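Local coordinates for protein aminopeptidase YwaD (PDB 6HC6) that removes single amino acids from the N-terminal end of peptides as a secreted, two-zinc aminopeptidase of the M28 family, at residues 81-86 with 272-277; 284-289 with 428-433. All coordinates share one frame; numbering follows the deposited sequence.

Contact 1: residues 81-86 with 272-277. With ACT (acetate ion), chain G.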
loop_
_atom_site.group_PDB
_atom_site.type_symbol
_atom_site.label_atom_id
_atom_site.label_comp_id
_atom_site.label_asym_id
_atom_site.label_seq_id
_atom_site.Cartn_x
_atom_site.Cartn_y
_atom_site.Cartn_z
ATOM N N ARG A 81 10.811 -10.801 -17.613
ATOM C CA ARG A 81 11.774 -11.169 -18.640
ATOM C C ARG A 81 11.189 -12.160 -19.631
ATOM O O ARG A 81 11.541 -12.129 -20.819
ATOM C CB ARG A 81 13.029 -11.736 -17.995
ATOM C CG ARG A 81 13.856 -10.690 -17.304
ATOM C CD ARG A 81 15.271 -11.174 -17.084
ATOM N NE ARG A 81 16.019 -10.221 -16.278
ATOM C CZ ARG A 81 16.081 -10.244 -14.952
ATOM N NH1 ARG A 81 15.448 -11.185 -14.252
ATOM N NH2 ARG A 81 16.784 -9.318 -14.323
ATOM N N LYS A 82 10.303 -13.044 -19.167
ATOM C CA LYS A 82 9.627 -13.962 -20.079
ATOM C C LYS A 82 8.826 -13.213 -21.132
ATOM O O LYS A 82 8.621 -13.728 -22.238
ATOM C CB LYS A 82 8.697 -14.893 -19.303
ATOM C CG LYS A 82 9.369 -16.083 -18.670
ATOM C CD LYS A 82 8.390 -17.241 -18.594
ATOM C CE LYS A 82 7.703 -17.447 -19.944
ATOM N NZ LYS A 82 7.126 -18.811 -20.102
ATOM N N LEU A 83 8.374 -12.000 -20.809
ATOM C CA LEU A 83 7.493 -11.207 -21.653
ATOM C C LEU A 83 8.241 -10.264 -22.590
ATOM O O LEU A 83 7.661 -9.267 -23.034
ATOM C CB LEU A 83 6.526 -10.407 -20.780
ATOM C CG LEU A 83 5.699 -11.230 -19.807
ATOM C CD1 LEU A 83 4.703 -10.347 -19.054
ATOM C CD2 LEU A 83 4.988 -12.338 -20.562
ATOM N N LYS A 84 9.505 -10.551 -22.901
ATOM C CA LYS A 84 10.306 -9.725 -23.805
ATOM C C LYS A 84 10.492 -8.305 -23.276
ATOM O O LYS A 84 10.684 -7.366 -24.055
ATOM C CB LYS A 84 9.705 -9.683 -25.219
ATOM C CG LYS A 84 9.700 -11.014 -25.966
ATOM C CD LYS A 84 8.952 -10.909 -27.296
ATOM C CE LYS A 84 9.788 -10.231 -28.382
ATOM N NZ LYS A 84 10.825 -11.127 -28.977
ATOM N N LEU A 85 10.437 -8.121 -21.958
ATOM C CA LEU A 85 10.633 -6.807 -21.359
ATOM C C LEU A 85 12.090 -6.607 -20.964
ATOM O O LEU A 85 12.761 -7.542 -20.520
ATOM C CB LEU A 85 9.746 -6.636 -20.121
ATOM C CG LEU A 85 8.242 -6.580 -20.366
ATOM C CD1 LEU A 85 7.498 -6.523 -19.057
ATOM C CD2 LEU A 85 7.880 -5.392 -21.244
ATOM N N ASP A 86 12.573 -5.374 -21.128
ATOM C CA ASP A 86 13.873 -4.971 -20.600
ATOM C C ASP A 86 13.708 -4.636 -19.121
ATOM O O ASP A 86 13.083 -3.630 -18.772
ATOM C CB ASP A 86 14.410 -3.780 -21.382
ATOM C CG ASP A 86 15.782 -3.348 -20.914
ATOM O OD1 ASP A 86 16.657 -4.227 -20.760
ATOM O OD2 ASP A 86 15.984 -2.132 -20.697
ATOM N N GLU A 272 -0.243 -9.643 -16.344
ATOM C CA GLU A 272 -1.001 -10.227 -17.444
ATOM C C GLU A 272 -1.262 -9.202 -18.536
ATOM O O GLU A 272 -1.267 -9.546 -19.726
ATOM C CB GLU A 272 -2.313 -10.821 -16.928
ATOM C CG GLU A 272 -3.247 -11.309 -18.020
ATOM C CD GLU A 272 -2.720 -12.518 -18.792
ATOM O OE1 GLU A 272 -1.608 -13.018 -18.499
ATOM O OE2 GLU A 272 -3.425 -12.964 -19.707
ATOM N N MET A 273 -1.455 -7.933 -18.170
ATOM C CA MET A 273 -1.580 -6.921 -19.213
ATOM C C MET A 273 -0.290 -6.813 -20.014
ATOM O O MET A 273 -0.323 -6.671 -21.243
ATOM C CB MET A 273 -1.952 -5.565 -18.616
ATOM C CG MET A 273 -2.261 -4.517 -19.686
ATOM S SD MET A 273 -2.239 -2.846 -19.004
ATOM C CE MET A 273 -3.130 -3.129 -17.440
ATOM N N ALA A 274 0.858 -6.888 -19.333
ATOM C CA ALA A 274 2.134 -6.883 -20.046
ATOM C C ALA A 274 2.232 -8.056 -21.014
ATOM O O ALA A 274 2.761 -7.915 -22.124
ATOM C CB ALA A 274 3.285 -6.912 -19.047
ATOM N N ARG A 275 1.737 -9.229 -20.612
ATOM C CA ARG A 275 1.712 -10.361 -21.533
ATOM C C ARG A 275 0.834 -10.070 -22.740
ATOM O O ARG A 275 1.207 -10.381 -23.880
ATOM C CB ARG A 275 1.226 -11.628 -20.823
ATOM C CG ARG A 275 1.377 -12.873 -21.708
ATOM C CD ARG A 275 0.601 -14.071 -21.188
ATOM N NE ARG A 275 -0.851 -13.867 -21.236
ATOM C CZ ARG A 275 -1.613 -14.075 -22.307
ATOM N NH1 ARG A 275 -1.075 -14.497 -23.453
ATOM N NH2 ARG A 275 -2.921 -13.856 -22.232
ATOM N N VAL A 276 -0.340 -9.479 -22.515
ATOM C CA VAL A 276 -1.234 -9.182 -23.631
ATOM C C VAL A 276 -0.617 -8.143 -24.559
ATOM O O VAL A 276 -0.678 -8.271 -25.787
ATOM C CB VAL A 276 -2.605 -8.711 -23.116
ATOM C CG1 VAL A 276 -3.465 -8.265 -24.304
ATOM C CG2 VAL A 276 -3.285 -9.836 -22.371
ATOM N N LEU A 277 -0.055 -7.079 -23.985
ATOM C CA LEU A 277 0.462 -5.964 -24.767
ATOM C C LEU A 277 1.812 -6.259 -25.398
ATOM O O LEU A 277 2.267 -5.474 -26.240
ATOM C CB LEU A 277 0.563 -4.724 -23.881
ATOM C CG LEU A 277 -0.795 -4.278 -23.350
ATOM C CD1 LEU A 277 -0.629 -3.088 -22.439
ATOM C CD2 LEU A 277 -1.688 -3.941 -24.526
HETATM C C ACT G . 1.481 -16.428 -24.591
HETATM O O ACT G . 1.100 -15.236 -24.722
HETATM O OXT ACT G . 0.961 -17.481 -25.063
HETATM C CH3 ACT G . 2.764 -16.643 -23.738
#

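Contact 2: residues 284-289 with 428-433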
loop_
_atom_site.group_PDB
_atom_site.type_symbol
_atom_site.label_atom_id
_atom_site.label_comp_id
_atom_site.label_asym_id
_atom_site.label_seq_id
_atom_site.Cartn_x
_atom_site.Cartn_y
_atom_site.Cartn_z
ATOM N N LYS A 284 4.621 4.373 -28.139
ATOM C CA LYS A 284 4.888 4.751 -26.762
ATOM C C LYS A 284 5.922 3.822 -26.142
ATOM O O LYS A 284 6.045 2.650 -26.514
ATOM C CB LYS A 284 3.611 4.707 -25.920
ATOM C CG LYS A 284 2.402 5.303 -26.593
ATOM C CD LYS A 284 2.459 6.823 -26.594
ATOM C CE LYS A 284 1.150 7.413 -27.106
ATOM N NZ LYS A 284 1.200 8.892 -27.196
ATOM N N GLU A 285 6.660 4.354 -25.177
ATOM C CA GLU A 285 7.475 3.539 -24.288
ATOM C C GLU A 285 6.612 3.143 -23.099
ATOM O O GLU A 285 6.121 4.011 -22.371
ATOM C CB GLU A 285 8.716 4.300 -23.825
ATOM C CG GLU A 285 9.573 3.500 -22.850
ATOM C CD GLU A 285 10.832 4.229 -22.425
ATOM O OE1 GLU A 285 11.370 3.926 -21.334
ATOM O OE2 GLU A 285 11.285 5.106 -23.183
ATOM N N ILE A 286 6.391 1.847 -22.913
ATOM C CA ILE A 286 5.516 1.378 -21.845
ATOM C C ILE A 286 6.375 0.773 -20.745
ATOM O O ILE A 286 7.141 -0.168 -20.981
ATOM C CB ILE A 286 4.478 0.370 -22.353
ATOM C CG1 ILE A 286 3.763 0.933 -23.578
ATOM C CG2 ILE A 286 3.483 0.083 -21.246
ATOM C CD1 ILE A 286 2.849 -0.072 -24.255
ATOM N N ARG A 287 6.252 1.318 -19.544
ATOM C CA ARG A 287 6.998 0.838 -18.390
ATOM C C ARG A 287 6.022 0.146 -17.451
ATOM O O ARG A 287 5.116 0.784 -16.901
ATOM C CB ARG A 287 7.717 1.992 -17.699
ATOM C CG ARG A 287 8.615 2.752 -18.650
ATOM C CD ARG A 287 9.493 3.731 -17.911
ATOM N NE ARG A 287 10.374 4.439 -18.838
ATOM C CZ ARG A 287 11.151 5.462 -18.502
ATOM N NH1 ARG A 287 11.160 5.908 -17.251
ATOM N NH2 ARG A 287 11.918 6.041 -19.414
ATOM N N PHE A 288 6.197 -1.159 -17.281
ATOM C CA PHE A 288 5.424 -1.910 -16.300
ATOM C C PHE A 288 6.229 -1.961 -15.014
ATOM O O PHE A 288 7.384 -2.401 -15.014
ATOM C CB PHE A 288 5.115 -3.317 -16.795
ATOM C CG PHE A 288 4.353 -3.350 -18.077
ATOM C CD1 PHE A 288 5.020 -3.346 -19.294
ATOM C CD2 PHE A 288 2.966 -3.349 -18.073
ATOM C CE1 PHE A 288 4.320 -3.374 -20.493
ATOM C CE2 PHE A 288 2.261 -3.367 -19.277
ATOM C CZ PHE A 288 2.942 -3.385 -20.482
ATOM N N ILE A 289 5.654 -1.480 -13.923
ATOM C CA ILE A 289 6.431 -1.372 -12.700
ATOM C C ILE A 289 5.701 -2.061 -11.566
ATOM O O ILE A 289 4.515 -1.795 -11.324
ATOM C CB ILE A 289 6.726 0.086 -12.324
ATOM C CG1 ILE A 289 7.226 0.837 -13.553
ATOM C CG2 ILE A 289 7.723 0.085 -11.185
ATOM C CD1 ILE A 289 7.706 2.227 -13.252
ATOM N N GLU A 428 -6.076 1.924 -25.613
ATOM C CA GLU A 428 -6.481 3.200 -26.201
ATOM C C GLU A 428 -5.341 4.203 -26.151
ATOM O O GLU A 428 -5.129 4.966 -27.103
ATOM C CB GLU A 428 -7.709 3.755 -25.482
ATOM C CG GLU A 428 -9.007 3.090 -25.883
ATOM C CD GLU A 428 -9.256 3.154 -27.383
ATOM O OE1 GLU A 428 -9.051 4.234 -27.976
ATOM O OE2 GLU A 428 -9.656 2.123 -27.967
ATOM N N ALA A 429 -4.580 4.196 -25.059
ATOM C CA ALA A 429 -3.501 5.156 -24.893
ATOM C C ALA A 429 -2.294 4.823 -25.761
ATOM O O ALA A 429 -1.612 5.739 -26.226
ATOM C CB ALA A 429 -3.093 5.229 -23.423
ATOM N N VAL A 430 -2.012 3.540 -26.005
ATOM C CA VAL A 430 -0.747 3.149 -26.635
ATOM C C VAL A 430 -0.886 2.698 -28.081
ATOM O O VAL A 430 0.142 2.603 -28.778
ATOM C CB VAL A 430 -0.017 2.062 -25.814
ATOM C CG1 VAL A 430 0.113 2.488 -24.364
ATOM C CG2 VAL A 430 -0.744 0.728 -25.906
ATOM N N LYS A 431 -2.096 2.450 -28.575
ATOM C CA LYS A 431 -2.237 1.941 -29.935
ATOM C C LYS A 431 -1.701 2.944 -30.952
ATOM O O LYS A 431 -1.680 4.156 -30.723
ATOM C CB LYS A 431 -3.699 1.630 -30.252
ATOM C CG LYS A 431 -4.587 2.870 -30.303
ATOM C CD LYS A 431 -6.057 2.501 -30.347
ATOM C CE LYS A 431 -6.934 3.745 -30.361
ATOM N NZ LYS A 431 -8.246 3.498 -31.023
ATOM N N LYS A 432 -1.266 2.422 -32.087
ATOM C CA LYS A 432 -0.864 3.284 -33.180
ATOM C C LYS A 432 -2.087 3.724 -33.977
ATOM O O LYS A 432 -3.171 3.143 -33.877
ATOM C CB LYS A 432 0.111 2.555 -34.100
ATOM C CG LYS A 432 1.342 2.019 -33.406
ATOM C CD LYS A 432 2.579 2.498 -34.134
ATOM C CE LYS A 432 3.391 1.351 -34.688
ATOM N NZ LYS A 432 4.507 1.854 -35.544
ATOM N N GLU A 433 -1.906 4.765 -34.777
ATOM C CA GLU A 433 -2.887 5.046 -35.816
ATOM C C GLU A 433 -2.221 4.995 -37.184
ATOM O O GLU A 433 -2.242 3.961 -37.850
ATOM C CB GLU A 433 -3.563 6.396 -35.609
ATOM C CG GLU A 433 -4.826 6.535 -36.441
ATOM C CD GLU A 433 -4.923 7.878 -37.125
ATOM O OE1 GLU A 433 -4.696 8.900 -36.446
ATOM O OE2 GLU A 433 -5.213 7.909 -38.343
HETATM O O HOH W 1 -1.836 8.656 -26.027
#

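Contact 1: residues 81-86 with 272-277
The guanidinium of R275, whose aliphatic stem touches L83, is met by its partners at its edge, in its own plane: the E272 carboxylate on the NE and NH2 side, and at NH1 an acetate probably taken up from the crystallisation liquor. In the α/β fold of this M28 peptidase, the contact sets the turn between helix 67-82 and strand 86-93 against helix 260-277, which lies over the central mixed sheet. One turn of that helix separates R275 from E272, and the grip is side-on, one nitrogen to each oxygen: NE of R275 reaches OE1 of E272 at 3.0 Å and NH2 reaches OE2 at 2.7 Å. Both carboxylate oxygens are approached on their syn side but well out of the carboxylate plane, so the two flat groups are not coplanar. A bend at chi3 (66°) turns the R275 head away from the leucines and across the side of its own helix to E272. E272 is further held by H47 and by the backbone N of K44, which ties the N-terminal segment to this helix. With an alanine here, which lacks the guanidinium, the E272 carboxylate would probably be left to H47 and K44 N, and the packing would thin where CG had met CD2 of L83. The apolar half of the contact rests on L83, whose side chain crosses that of R275 at a slant. Its CD2 lies 3.8 Å from CG of R275, while CD1 fits against the helix backbone, 3.5 Å from N of R275. L85 follows more loosely, both leucines pointing toward the helix and converging on one small residue: CB of A274 is 3.7 Å from CD1 of L83 and 4.2 Å from CD1 of L85.

Contact 2: residues 284-289 with 428-433
Apolar packing links I286, near the start of strand 285-291, to V430, the last residue of helix 412-430. The two side chains cross at about a right angle, and CD1 of I286 comes to 3.7 Å from CG1 of V430, with CB and CG2 of the valine close behind. With CG1 of I286 anti to its carbonyl carbon (chi1 -51°) and the chain extended beyond, the terminal methyl is carried out to the helix end. K284 adds its stem to this patch, CG lying 3.8 Å from CA of V430. A bend at chi2 (-76°) then takes the lysine across the end of the helix, where CE passes 3.3 Å from O of A429.

Polar links across the contact are indirect. A water donates to O of A429 at 2.9 Å and accepts a weak bond from NZ of K284, whose stronger partner is the E317 carboxylate. The hydroxyl of S282 is hydrogen-bonded both to V430 O and to K284 N, tying the helix end to the approach to the strand.

No salt bridge crosses between the two segments; the strand has its own pair. R287 brings NE and NH2 side-on to a single oxygen, OE1 of E285, with NE at 2.7 Å; both donors come from the same face of the carboxylate, well above its plane. E285 points away from the helix, and its OE2 pairs with K235 and R315, while NH1 of R287 pairs with E312. Strand 285-291 lies inside the mixed sheet, between strands 226-234 and 244-250, and a helix end packed on it belongs to the layered α/β arrangement of the M28 zinc-exopeptidase fold.

Both contacts are partly buried and lie on the same side of the central sheet, far from the zinc site, their centres about 13 Å apart. Contact 1 joins a turn to helix 260-277; contact 2 joins the next element in the chain, strand 285-291, to helix 412-430. F288 of that strand connects them, its CE2 lying 3.6 Å from CA of A274 and its CD1 4.0 Å from CD2 of L85. Neither contact has a direct hydrogen bond across its segments. Contact 1 rests on leucines beside a charge pair internal to its helix, whereas contact 2, with two buried residues touching rather than one, adds a water bridge and a lysine whose stronger partner, E317, lies outside both segments.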